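Local coordinates for protein NAD-dependent aldehyde dehydrogenase (Sinorhizobium meliloti, PDB 3U4J) that probably oxidises aldehydes with NAD or NADP as electron acceptor, as a tetrameric member of the aldehyde dehydrogenase family, and binds a calcium ion, at residues P15-K20 with P45-E50; I108-L111 with P116-Q119; L235-N240 with G257-R262; I278-A283 with K414-A419; E440-T445 with C454-V459. All coordinates share one frame; numbering follows the deposited sequence.

Contact 1 of 5, residues P15-K20 with P45-E50; sequences PRLRIK and PGHAGE. With CA (calcium ion), chain E.
Leu17 meets both Glu50 and His47, and a calcium ion ties the first of these pairs together. Along 15-20, the 3-10 turn at Pro15-Leu17 is closed by Arg18 N bonding to Pro15 O. It presents Leu17 O to the metal at 2.4 Å; from the other loop Glu50 OE2 reaches the calcium ion at 2.3 Å. The Glu50 chain, bent at chi2 (-76°), also lays its carboxylate beside Leu17 CB. The side chain of Leu17 points away from the metal, toward the other loop, with CD2 over one face of the His47 ring, 3.8 Å from its centroid, a CH-pi contact almost on the ring normal. Were His47 replaced by an alanine, Leu17 CD2 would probably lose the ring face it rests on and a gap would open between the loops. Next come Arg18 O and Ile19 O, each accepting from a calcium-bound water, so three successive carbonyls serve the site, one directly and two through water. The third metal-bound water completes the five ligands seen. A type II turn, His47 to Glu50, brings ring and carboxylate to the same side. Leu17 also packs on Leu111 of helix 102-113, and the 45-50 loop links strands 39-43 and 51-56.

Contact 2 of 5, residues I108-L111 with P116-Q119; sequences IESL and PIAQ
Ser110 and Ile117 meet in the corner between two consecutive helices of the aldehyde dehydrogenase fold, where helix 102-113 ends and helix 117-138 starts after a short turn. The first shell is small and apolar: Ile117 CD1 comes up to Ser110 CB at 3.8 Å. The CB of Ile117 points past the first helix, but CG1 lies anti to the backbone N (chi1 -172°) and the bend at chi2 (82°) swings the terminal methyl back onto the serine. Alongside, Ser110 OG stands 4.0 Å from Ile117 CB, so the start of the second helix rests on the whole short serine side chain. The backbones come close as well, with Ser110 CA and Ile117 CA 5.4 Å apart, a spacing suited to a residue as small as serine.

One shell out, the connecting turn fixes the hydroxyl: Ser110 OG is hydrogen-bonded to Lys115 O, so this buried polar group is satisfied by the turn itself. Pro116 takes the N-cap position of the second helix. Pro336 lies against Ser110 and shares a backbone hydrogen bond with Ile117, while Glu109 turns its carboxylate to Thr203 and to the backbone N of Phe175, joining the corner to the helices that follow. Near the cap, Ser110 OG lies 4.3 Å from Pro116 C and 3.9 Å from Ile117 N, too far for a hydrogen bond to that amide.

Contact 3 of 5, residues L235-N240 with G257-R262; sequences LAEDPN and GEIAAR
Ala236 and Ile259 make the apolar heart of this contact between helices 231-237 and 250-261. Ile259 CG2 lies 3.7 Å from Ala236 CB, and with that methyl anti to the backbone N (chi1 -69°, measured to CG1) it faces the first helix while CG1 turns elsewhere. Ala260 adds a looser touch, CB to CB with Ala236 at 4.5 Å. Small residues let the backbones close in: Ala236 CA and Ala260 CA are 4.9 Å apart, and Ala236 O sits 3.6 Å from Ala260 CA.

The polar link is a water. It donates to Ala236 O at 2.9 Å and to Ile259 O at 2.7 Å, bridging two carbonyls near the ends of their helices. Within 235-240, Asp238 OD2 takes the backbone N of Asn240 on its anti lone pair, an Asx turn that shapes the chain as it leaves the helix.

Charged chains edge the contact. Glu237 carries OE1 to 4.0 Å from Ile259 CG2, and the Arg262 guanidinium lies with one face over Ile259 CG1, offset toward its rim. Across the subunit boundary, Ala261 packs on Gly257 of a second subunit.

The chemistry is thus mostly shape: alanine and isoleucine methyls set the spacing, one water links two acceptors that cannot bond to each other, Ile259 O also taking Arg262 N, and Glu237 and Arg262, opposite in charge but not paired, probably attract only weakly over the isoleucine.

Contact 4 of 5, residues I278-A283 with K414-A419; sequences IVFADA and KTADEA
Phe280 points its ring at the first turn of helix 416-424 and touches it with the far rim. With CG anti to the carbonyl carbon (chi1 -75°), the ring is carried across to the helix although its CB does not aim there. Ala416 CA lies in the ring plane at the edge, 3.7 Å from Phe280 CE1. The methyl of the same residue approaches obliquely, with Ala416 CB 3.7 Å from CE1 and 3.8 Å from CZ of Phe280. One turn on, Ala419 CB faces the strand; it stands 3.9 Å from Ile278 CG2 and more loosely, 4.4 Å, from Phe280 CZ. Ile278 and Phe280 thus grip the helix through two alanines three residues apart. Cutting Phe280 back to an alanine would probably leave the CA and CB of Ala416 without the ring they rest on, and open a gap between the strand end and the first turn of the helix.

The helix start they meet is well defined. Thr415 is its N-cap, with OG1 accepting from Glu418 N at 3.0 Å. Glu418 OE2 returns to Lys414 N, which meets it from above the carboxylate plane.

Strand 275-279 lies between strands 307-313 and 431-435 in a parallel part of its sheet, and helix 416-424, which follows strand 407-413, packs against it here. Phe413 of that strand meets the Phe280 ring edge-to-face and also touches Ile278 and Ala419, residues of both the strand and the helix.

Contact 5 of 5, residues E440-T445 with C454-V459; sequences ETALQT and CWINSV
Ile456 reaches from its strand to Ala442 and Leu443 within a beta-alpha-beta unit, in which strand 431-435 leads through helix 439-448 to strand 453-456 and the two strands run parallel. The tight part is built round this one isoleucine. Its CG1 is anti to the carbonyl carbon (chi1 -72°) and chi2 is extended, so CD1 is thrust out at the helix. There it finds Ala442 O at 3.7 Å and Leu443 CD2, also at 3.7 Å. The leucine comes in across the isoleucine at about a right angle; its CB points off the strand, yet the end of the chain swings back. The other isoleucine branch, CG2, lies 4.0 Å from Ala442 CB, so the alanine fits against both arms of the fork.

The looser side is not a solvent side, because the three touching residues are buried. The backbones stay well apart, with Ala442 CA and Ile456 CA 6.8 Å from each other, and only the three side chains named and one carbonyl close the gap. Around them other subunits take over: Leu439 of the fourth subunit packs on Ala442, Leu443 and Ile456, and Leu498 of the third on Leu443. Cys454 to Ile456 pair in a parallel ladder with a strand of the second subunit, so the sheet runs on across that interface.

Just past the strand, Ser458 OG donates to Ile456 O at 2.8 Å, coming from above the carbonyl plane.

In the fold
From the N terminus, contact 1 closes a loop of some 25 residues holding three short strands, and contact 2 closes a much shorter turn between two helices. The two touch through Leu111, whose O lies against Pro45. Contact 3 follows on the opposite side of the chain's centre from contact 2, joining two helices flanking strand 243-247. Contact 4 spans by far the longest loop, 130 residues, and contact 5 a brief one after it; both reach the same sheet, and they touch where Phe280 packs on Thr441 and Thr445 of helix 439-448. All five lie in series, none nested or crossed. Contacts 3 and 5 both touch the second subunit, though their centres are about 38 Å apart.

Contact 1 of 5, residues P15-K20 with P45-E50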
# COMPACT_ATOMS: atom_id res chain seq x y z
N PRO A 15 2.97 52.52 -5.24
CA PRO A 15 1.61 52.59 -5.83
C PRO A 15 0.70 51.42 -5.44
O PRO A 15 -0.53 51.56 -5.44
CB PRO A 15 1.89 52.54 -7.34
CG PRO A 15 3.35 53.04 -7.48
CD PRO A 15 4.02 52.44 -6.27
N ARG A 16 1.28 50.27 -5.09
CA ARG A 16 0.48 49.11 -4.66
C ARG A 16 -0.26 49.41 -3.35
O ARG A 16 -1.27 48.77 -3.06
CB ARG A 16 1.35 47.84 -4.55
CG ARG A 16 1.88 47.37 -5.92
CD ARG A 16 2.99 46.37 -5.81
NE ARG A 16 4.20 46.93 -5.22
CZ ARG A 16 5.29 46.21 -5.00
NH1 ARG A 16 5.29 44.91 -5.33
NH2 ARG A 16 6.38 46.76 -4.48
N LEU A 17 0.21 50.40 -2.60
CA LEU A 17 -0.52 50.80 -1.39
C LEU A 17 -1.80 51.62 -1.70
O LEU A 17 -2.59 51.90 -0.81
CB LEU A 17 0.40 51.53 -0.42
CG LEU A 17 1.60 50.72 0.08
CD1 LEU A 17 2.55 51.62 0.85
CD2 LEU A 17 1.13 49.57 0.96
N ARG A 18 -2.01 51.96 -2.97
CA ARG A 18 -3.27 52.64 -3.37
C ARG A 18 -4.44 51.66 -3.38
O ARG A 18 -5.59 52.07 -3.23
CB ARG A 18 -3.16 53.22 -4.78
CG ARG A 18 -2.07 54.27 -4.97
CD ARG A 18 -1.85 54.45 -6.46
NE ARG A 18 -0.81 55.43 -6.73
CZ ARG A 18 -0.45 55.80 -7.95
NH1 ARG A 18 -1.04 55.26 -9.02
NH2 ARG A 18 0.50 56.71 -8.10
N ILE A 19 -4.14 50.38 -3.59
CA ILE A 19 -5.19 49.40 -3.83
C ILE A 19 -6.11 49.21 -2.62
O ILE A 19 -5.65 48.86 -1.54
CB ILE A 19 -4.61 48.03 -4.28
CG1 ILE A 19 -3.63 48.22 -5.48
CG2 ILE A 19 -5.75 47.04 -4.60
CD1 ILE A 19 -2.87 46.92 -5.88
N LYS A 20 -7.40 49.43 -2.82
CA LYS A 20 -8.38 49.08 -1.79
C LYS A 20 -9.06 47.81 -2.24
O LYS A 20 -9.38 47.68 -3.41
CB LYS A 20 -9.41 50.19 -1.57
CG LYS A 20 -8.83 51.51 -1.03
CD LYS A 20 -8.34 51.38 0.42
CE LYS A 20 -8.34 52.74 1.16
NZ LYS A 20 -9.69 53.20 1.65
N PRO A 45 0.27 45.27 8.13
CA PRO A 45 1.14 45.38 9.31
C PRO A 45 2.50 45.97 8.95
O PRO A 45 3.20 46.46 9.83
CB PRO A 45 1.27 43.92 9.78
CG PRO A 45 1.07 43.11 8.54
CD PRO A 45 0.11 43.88 7.67
N GLY A 46 2.86 45.92 7.67
CA GLY A 46 4.13 46.47 7.22
C GLY A 46 4.11 47.98 7.01
O GLY A 46 5.17 48.61 6.96
N HIS A 47 2.90 48.56 6.94
CA HIS A 47 2.71 49.93 6.47
C HIS A 47 1.62 50.64 7.29
O HIS A 47 0.42 50.55 6.97
CB HIS A 47 2.28 49.93 5.00
CG HIS A 47 3.07 48.98 4.14
ND1 HIS A 47 4.19 49.38 3.43
CD2 HIS A 47 2.87 47.68 3.84
CE1 HIS A 47 4.65 48.35 2.75
NE2 HIS A 47 3.87 47.31 2.97
N ALA A 48 2.01 51.33 8.35
CA ALA A 48 1.01 51.93 9.26
C ALA A 48 -0.14 52.66 8.54
O ALA A 48 0.09 53.42 7.63
CB ALA A 48 1.69 52.89 10.30
N GLY A 49 -1.38 52.39 8.97
CA GLY A 49 -2.54 53.14 8.48
C GLY A 49 -3.06 52.80 7.09
O GLY A 49 -4.07 53.37 6.66
N GLU A 50 -2.39 51.90 6.37
CA GLU A 50 -2.89 51.49 5.05
C GLU A 50 -3.92 50.37 5.19
O GLU A 50 -3.61 49.30 5.68
CB GLU A 50 -1.74 51.04 4.13
CG GLU A 50 -0.66 52.11 3.86
CD GLU A 50 -1.07 53.20 2.86
OE1 GLU A 50 -0.29 54.17 2.71
OE2 GLU A 50 -2.13 53.09 2.20
CA CA E . -3.99 52.94 0.84
O HOH W 1 -5.68 53.44 -0.85
O HOH W 2 -4.46 50.54 0.74
O HOH W 3 -3.09 54.92 -0.35

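Contact 2 of 5, residues I108-L111 with P116-Q119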
# COMPACT_ATOMS: atom_id res chain seq x y z
N ILE A 108 -1.61 40.18 -2.43
CA ILE A 108 -2.61 40.10 -1.35
C ILE A 108 -1.95 39.54 -0.06
O ILE A 108 -2.03 40.17 0.99
CB ILE A 108 -3.83 39.25 -1.77
CG1 ILE A 108 -4.54 39.88 -2.96
CG2 ILE A 108 -4.87 39.09 -0.60
CD1 ILE A 108 -5.74 39.02 -3.44
N GLU A 109 -1.25 38.40 -0.18
CA GLU A 109 -0.66 37.73 0.98
C GLU A 109 0.33 38.66 1.64
O GLU A 109 0.37 38.76 2.86
CB GLU A 109 0.12 36.46 0.61
CG GLU A 109 -0.66 35.18 0.42
CD GLU A 109 -1.30 34.59 1.67
OE1 GLU A 109 -0.80 33.56 2.22
OE2 GLU A 109 -2.35 35.13 2.06
N SER A 110 1.14 39.33 0.83
CA SER A 110 2.18 40.23 1.33
C SER A 110 1.56 41.38 2.14
O SER A 110 1.98 41.69 3.28
CB SER A 110 3.00 40.79 0.16
OG SER A 110 4.03 41.63 0.63
N LEU A 111 0.57 42.02 1.54
CA LEU A 111 -0.09 43.16 2.17
C LEU A 111 -0.82 42.78 3.47
O LEU A 111 -0.77 43.52 4.45
CB LEU A 111 -1.07 43.80 1.18
CG LEU A 111 -0.45 44.61 0.03
CD1 LEU A 111 -1.55 45.04 -0.99
CD2 LEU A 111 0.30 45.80 0.59
N PRO A 116 7.21 39.00 3.20
CA PRO A 116 8.02 39.52 2.10
C PRO A 116 7.48 39.03 0.74
O PRO A 116 7.16 37.85 0.60
CB PRO A 116 9.39 38.91 2.36
CG PRO A 116 9.43 38.71 3.84
CD PRO A 116 8.02 38.30 4.20
N ILE A 117 7.40 39.94 -0.23
CA ILE A 117 6.76 39.64 -1.53
C ILE A 117 7.44 38.49 -2.31
O ILE A 117 6.76 37.68 -2.96
CB ILE A 117 6.59 40.90 -2.41
CG1 ILE A 117 5.75 40.54 -3.65
CG2 ILE A 117 7.95 41.53 -2.79
CD1 ILE A 117 4.26 40.53 -3.40
N ALA A 118 8.75 38.40 -2.21
CA ALA A 118 9.47 37.31 -2.86
C ALA A 118 9.11 35.98 -2.21
O ALA A 118 8.94 34.99 -2.90
CB ALA A 118 11.00 37.56 -2.84
N GLN A 119 8.99 35.96 -0.88
CA GLN A 119 8.53 34.75 -0.19
C GLN A 119 7.07 34.44 -0.56
O GLN A 119 6.73 33.28 -0.85
CB GLN A 119 8.66 34.89 1.32
CG GLN A 119 8.08 33.73 2.13
CD GLN A 119 7.96 34.06 3.60
OE1 GLN A 119 8.66 34.94 4.10
NE2 GLN A 119 7.08 33.36 4.31

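Contact 3 of 5, residues L235-N240 with G257-R262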
# COMPACT_ATOMS: atom_id res chain seq x y z
N LEU A 235 -18.79 25.81 13.75
CA LEU A 235 -18.19 24.66 13.04
C LEU A 235 -17.97 23.46 13.96
O LEU A 235 -18.23 22.32 13.56
CB LEU A 235 -16.90 25.06 12.32
CG LEU A 235 -17.13 26.01 11.13
CD1 LEU A 235 -15.80 26.50 10.57
CD2 LEU A 235 -18.00 25.35 10.03
N ALA A 236 -17.57 23.72 15.21
CA ALA A 236 -17.32 22.62 16.13
C ALA A 236 -18.59 22.04 16.79
O ALA A 236 -18.60 20.86 17.23
CB ALA A 236 -16.28 23.03 17.17
N GLU A 237 -19.68 22.82 16.86
CA GLU A 237 -20.93 22.25 17.40
C GLU A 237 -22.04 21.89 16.40
O GLU A 237 -22.89 21.06 16.73
CB GLU A 237 -21.46 23.02 18.64
CG GLU A 237 -21.40 24.52 18.55
CD GLU A 237 -21.74 25.25 19.87
OE1 GLU A 237 -20.95 25.17 20.85
OE2 GLU A 237 -22.78 25.94 19.90
N ASP A 238 -22.02 22.43 15.18
CA ASP A 238 -23.15 22.22 14.28
C ASP A 238 -23.32 20.72 13.93
O ASP A 238 -22.36 20.09 13.51
CB ASP A 238 -23.00 23.07 13.01
CG ASP A 238 -24.28 23.12 12.18
OD1 ASP A 238 -24.83 24.22 12.07
OD2 ASP A 238 -24.75 22.09 11.67
N PRO A 239 -24.53 20.16 14.08
CA PRO A 239 -24.77 18.74 13.74
C PRO A 239 -24.54 18.37 12.27
O PRO A 239 -24.37 17.18 11.98
CB PRO A 239 -26.27 18.55 14.05
CG PRO A 239 -26.59 19.62 15.03
CD PRO A 239 -25.72 20.79 14.69
N ASN A 240 -24.56 19.34 11.37
CA ASN A 240 -24.37 19.04 9.96
C ASN A 240 -22.88 19.12 9.53
O ASN A 240 -22.56 18.95 8.37
CB ASN A 240 -25.20 19.99 9.08
CG ASN A 240 -26.68 19.68 9.11
OD1 ASN A 240 -27.11 18.53 9.18
ND2 ASN A 240 -27.48 20.73 9.04
N GLY A 257 -11.38 21.29 20.13
CA GLY A 257 -11.36 19.85 20.34
C GLY A 257 -12.37 19.42 21.39
O GLY A 257 -13.17 18.51 21.16
N GLU A 258 -12.39 20.08 22.55
CA GLU A 258 -13.34 19.66 23.59
C GLU A 258 -14.79 19.81 23.12
O GLU A 258 -15.62 18.94 23.37
CB GLU A 258 -13.15 20.45 24.88
CG GLU A 258 -11.69 20.72 25.25
CD GLU A 258 -11.57 21.64 26.45
OE1 GLU A 258 -12.42 21.54 27.38
OE2 GLU A 258 -10.61 22.45 26.48
N ILE A 259 -15.07 20.92 22.44
CA ILE A 259 -16.44 21.18 21.95
C ILE A 259 -16.85 20.11 20.95
O ILE A 259 -17.94 19.52 21.05
CB ILE A 259 -16.54 22.58 21.30
CG1 ILE A 259 -16.41 23.66 22.37
CG2 ILE A 259 -17.85 22.69 20.50
CD1 ILE A 259 -16.04 25.05 21.83
N ALA A 260 -15.96 19.85 19.99
CA ALA A 260 -16.19 18.81 18.97
C ALA A 260 -16.38 17.44 19.56
O ALA A 260 -17.17 16.64 19.05
CB ALA A 260 -15.05 18.79 17.90
N ALA A 261 -15.67 17.14 20.64
CA ALA A 261 -15.82 15.81 21.24
C ALA A 261 -17.24 15.60 21.80
O ALA A 261 -17.73 14.47 21.89
CB ALA A 261 -14.79 15.59 22.31
N ARG A 262 -17.92 16.70 22.14
CA ARG A 262 -19.30 16.59 22.65
C ARG A 262 -20.22 15.91 21.67
O ARG A 262 -21.20 15.30 22.05
CB ARG A 262 -19.88 17.94 23.06
CG ARG A 262 -19.11 18.61 24.11
CD ARG A 262 -19.66 19.99 24.43
NE ARG A 262 -18.68 20.71 25.25
CZ ARG A 262 -18.62 22.02 25.40
NH1 ARG A 262 -19.49 22.83 24.80
NH2 ARG A 262 -17.67 22.54 26.16
O HOH W 4 -19.95 19.29 19.27

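Contact 4 of 5, residues I278-A283 with K414-A419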
# COMPACT_ATOMS: atom_id res chain seq x y z
N ILE A 278 19.37 20.58 16.04
CA ILE A 278 20.51 20.01 16.76
C ILE A 278 21.66 20.03 15.79
O ILE A 278 21.54 19.47 14.70
CB ILE A 278 20.27 18.53 17.19
CG1 ILE A 278 19.06 18.38 18.14
CG2 ILE A 278 21.52 17.98 17.93
CD1 ILE A 278 17.72 18.80 17.53
N VAL A 279 22.75 20.69 16.19
CA VAL A 279 23.92 20.84 15.37
C VAL A 279 25.09 20.15 16.08
O VAL A 279 25.57 20.58 17.15
CB VAL A 279 24.26 22.30 15.07
CG1 VAL A 279 25.41 22.39 14.04
CG2 VAL A 279 23.04 23.01 14.55
N PHE A 280 25.51 19.04 15.46
CA PHE A 280 26.63 18.27 15.96
C PHE A 280 27.92 18.83 15.47
O PHE A 280 27.97 19.48 14.41
CB PHE A 280 26.48 16.79 15.55
CG PHE A 280 25.46 16.08 16.35
CD1 PHE A 280 25.77 15.57 17.59
CD2 PHE A 280 24.15 15.95 15.86
CE1 PHE A 280 24.80 14.90 18.35
CE2 PHE A 280 23.18 15.29 16.61
CZ PHE A 280 23.51 14.74 17.85
N ALA A 281 28.98 18.56 16.24
CA ALA A 281 30.32 19.03 15.94
C ALA A 281 30.78 18.68 14.53
O ALA A 281 31.58 19.42 13.94
CB ALA A 281 31.31 18.50 17.00
N ASP A 282 30.27 17.60 13.96
CA ASP A 282 30.70 17.19 12.62
C ASP A 282 29.78 17.70 11.50
O ASP A 282 29.85 17.22 10.37
CB ASP A 282 30.85 15.66 12.53
CG ASP A 282 29.56 14.93 12.78
OD1 ASP A 282 28.45 15.52 12.67
OD2 ASP A 282 29.65 13.74 13.12
N ALA A 283 28.93 18.68 11.81
CA ALA A 283 28.07 19.26 10.77
C ALA A 283 28.87 20.11 9.76
O ALA A 283 30.01 20.53 10.05
CB ALA A 283 26.94 20.09 11.40
N LYS A 414 26.73 18.12 25.23
CA LYS A 414 27.98 17.38 24.97
C LYS A 414 27.76 16.12 24.15
O LYS A 414 28.57 15.83 23.27
CB LYS A 414 28.69 17.09 26.29
CG LYS A 414 30.18 16.71 26.16
CD LYS A 414 31.05 17.46 27.22
CE LYS A 414 30.31 17.59 28.58
NZ LYS A 414 30.40 18.98 29.17
N THR A 415 26.69 15.36 24.42
CA THR A 415 26.53 14.04 23.76
C THR A 415 25.22 13.92 22.98
O THR A 415 24.26 14.60 23.27
CB THR A 415 26.55 12.87 24.78
OG1 THR A 415 25.36 12.95 25.58
CG2 THR A 415 27.79 12.94 25.69
N ALA A 416 25.18 13.01 22.01
CA ALA A 416 23.91 12.78 21.30
C ALA A 416 22.78 12.42 22.29
O ALA A 416 21.67 12.95 22.17
CB ALA A 416 24.06 11.75 20.21
N ASP A 417 23.06 11.55 23.27
CA ASP A 417 22.05 11.18 24.26
C ASP A 417 21.48 12.43 24.96
O ASP A 417 20.26 12.53 25.14
CB ASP A 417 22.54 10.15 25.29
CG ASP A 417 22.71 8.74 24.73
OD1 ASP A 417 23.24 7.89 25.48
OD2 ASP A 417 22.34 8.45 23.58
N GLU A 418 22.35 13.37 25.34
CA GLU A 418 21.89 14.62 25.96
C GLU A 418 21.02 15.44 24.99
O GLU A 418 20.01 16.02 25.39
CB GLU A 418 23.06 15.52 26.38
CG GLU A 418 23.71 15.12 27.67
CD GLU A 418 25.02 15.89 27.93
OE1 GLU A 418 25.86 15.33 28.69
OE2 GLU A 418 25.20 17.03 27.40
N ALA A 419 21.46 15.52 23.74
CA ALA A 419 20.77 16.30 22.73
C ALA A 419 19.36 15.76 22.53
O ALA A 419 18.42 16.53 22.37
CB ALA A 419 21.52 16.27 21.41

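Contact 5 of 5, residues E440-T445 with C454-V459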
# COMPACT_ATOMS: atom_id res chain seq x y z
N GLU A 440 25.28 7.32 11.62
CA GLU A 440 24.66 6.84 12.85
C GLU A 440 24.04 7.97 13.63
O GLU A 440 22.89 7.87 14.06
CB GLU A 440 25.69 6.12 13.75
CG GLU A 440 25.03 5.45 14.98
CD GLU A 440 26.03 4.78 15.92
OE1 GLU A 440 27.26 4.89 15.70
OE2 GLU A 440 25.58 4.13 16.88
N THR A 441 24.78 9.04 13.86
CA THR A 441 24.21 10.07 14.73
C THR A 441 23.07 10.84 14.07
O THR A 441 22.11 11.13 14.75
CB THR A 441 25.27 11.01 15.45
OG1 THR A 441 24.95 12.41 15.28
CG2 THR A 441 26.68 10.69 15.15
N ALA A 442 23.14 11.11 12.76
CA ALA A 442 22.00 11.73 12.07
C ALA A 442 20.72 10.89 12.14
O ALA A 442 19.68 11.38 12.59
CB ALA A 442 22.34 12.06 10.61
N LEU A 443 20.81 9.63 11.71
CA LEU A 443 19.63 8.76 11.69
C LEU A 443 19.15 8.29 13.07
O LEU A 443 17.93 8.25 13.31
CB LEU A 443 19.81 7.56 10.72
CG LEU A 443 19.79 8.01 9.25
CD1 LEU A 443 20.22 6.88 8.34
CD2 LEU A 443 18.39 8.52 8.83
N GLN A 444 20.08 7.93 13.98
CA GLN A 444 19.65 7.54 15.33
C GLN A 444 19.07 8.72 16.11
O GLN A 444 18.10 8.54 16.85
CB GLN A 444 20.73 6.83 16.13
CG GLN A 444 21.16 5.48 15.55
CD GLN A 444 20.18 4.32 15.79
OE1 GLN A 444 20.62 3.20 16.10
NE2 GLN A 444 18.87 4.56 15.62
N THR A 445 19.61 9.91 15.91
CA THR A 445 19.06 11.07 16.60
C THR A 445 17.65 11.36 16.08
O THR A 445 16.75 11.56 16.87
CB THR A 445 20.00 12.31 16.54
OG1 THR A 445 21.29 11.95 17.07
CG2 THR A 445 19.46 13.43 17.39
N CYS A 454 10.35 15.99 10.46
CA CYS A 454 11.76 15.96 10.79
C CYS A 454 12.59 16.26 9.57
O CYS A 454 12.14 16.01 8.44
CB CYS A 454 12.12 14.58 11.35
SG CYS A 454 11.55 14.36 13.03
N TRP A 455 13.78 16.81 9.80
CA TRP A 455 14.69 17.14 8.72
C TRP A 455 16.11 16.73 9.14
O TRP A 455 16.46 16.84 10.33
CB TRP A 455 14.74 18.64 8.45
CG TRP A 455 13.67 19.20 7.66
CD1 TRP A 455 13.71 19.50 6.33
CD2 TRP A 455 12.36 19.56 8.12
NE1 TRP A 455 12.51 20.05 5.93
CE2 TRP A 455 11.66 20.10 7.01
CE3 TRP A 455 11.71 19.49 9.36
CZ2 TRP A 455 10.33 20.54 7.10
CZ3 TRP A 455 10.40 19.96 9.45
CH2 TRP A 455 9.73 20.47 8.33
N ILE A 456 16.89 16.25 8.19
CA ILE A 456 18.33 16.07 8.41
C ILE A 456 19.07 17.03 7.48
O ILE A 456 18.79 17.05 6.28
CB ILE A 456 18.80 14.57 8.19
CG1 ILE A 456 18.31 13.70 9.35
CG2 ILE A 456 20.37 14.50 8.12
CD1 ILE A 456 18.55 12.21 9.18
N ASN A 457 19.98 17.84 8.03
CA ASN A 457 20.79 18.77 7.21
C ASN A 457 19.95 19.72 6.35
O ASN A 457 20.30 20.05 5.20
CB ASN A 457 21.79 17.99 6.34
CG ASN A 457 22.80 17.20 7.17
OD1 ASN A 457 23.28 16.12 6.76
ND2 ASN A 457 23.14 17.73 8.34
N SER A 458 18.83 20.13 6.91
CA SER A 458 17.89 20.98 6.21
C SER A 458 16.86 21.47 7.22
O SER A 458 16.86 21.04 8.38
CB SER A 458 17.22 20.18 5.05
OG SER A 458 16.81 18.91 5.50
N VAL A 459 15.99 22.38 6.80
CA VAL A 459 14.97 22.91 7.70
C VAL A 459 13.90 23.58 6.82
O VAL A 459 14.19 23.99 5.68
CB VAL A 459 15.57 23.91 8.73
CG1 VAL A 459 16.08 25.18 8.02
CG2 VAL A 459 14.57 24.27 9.81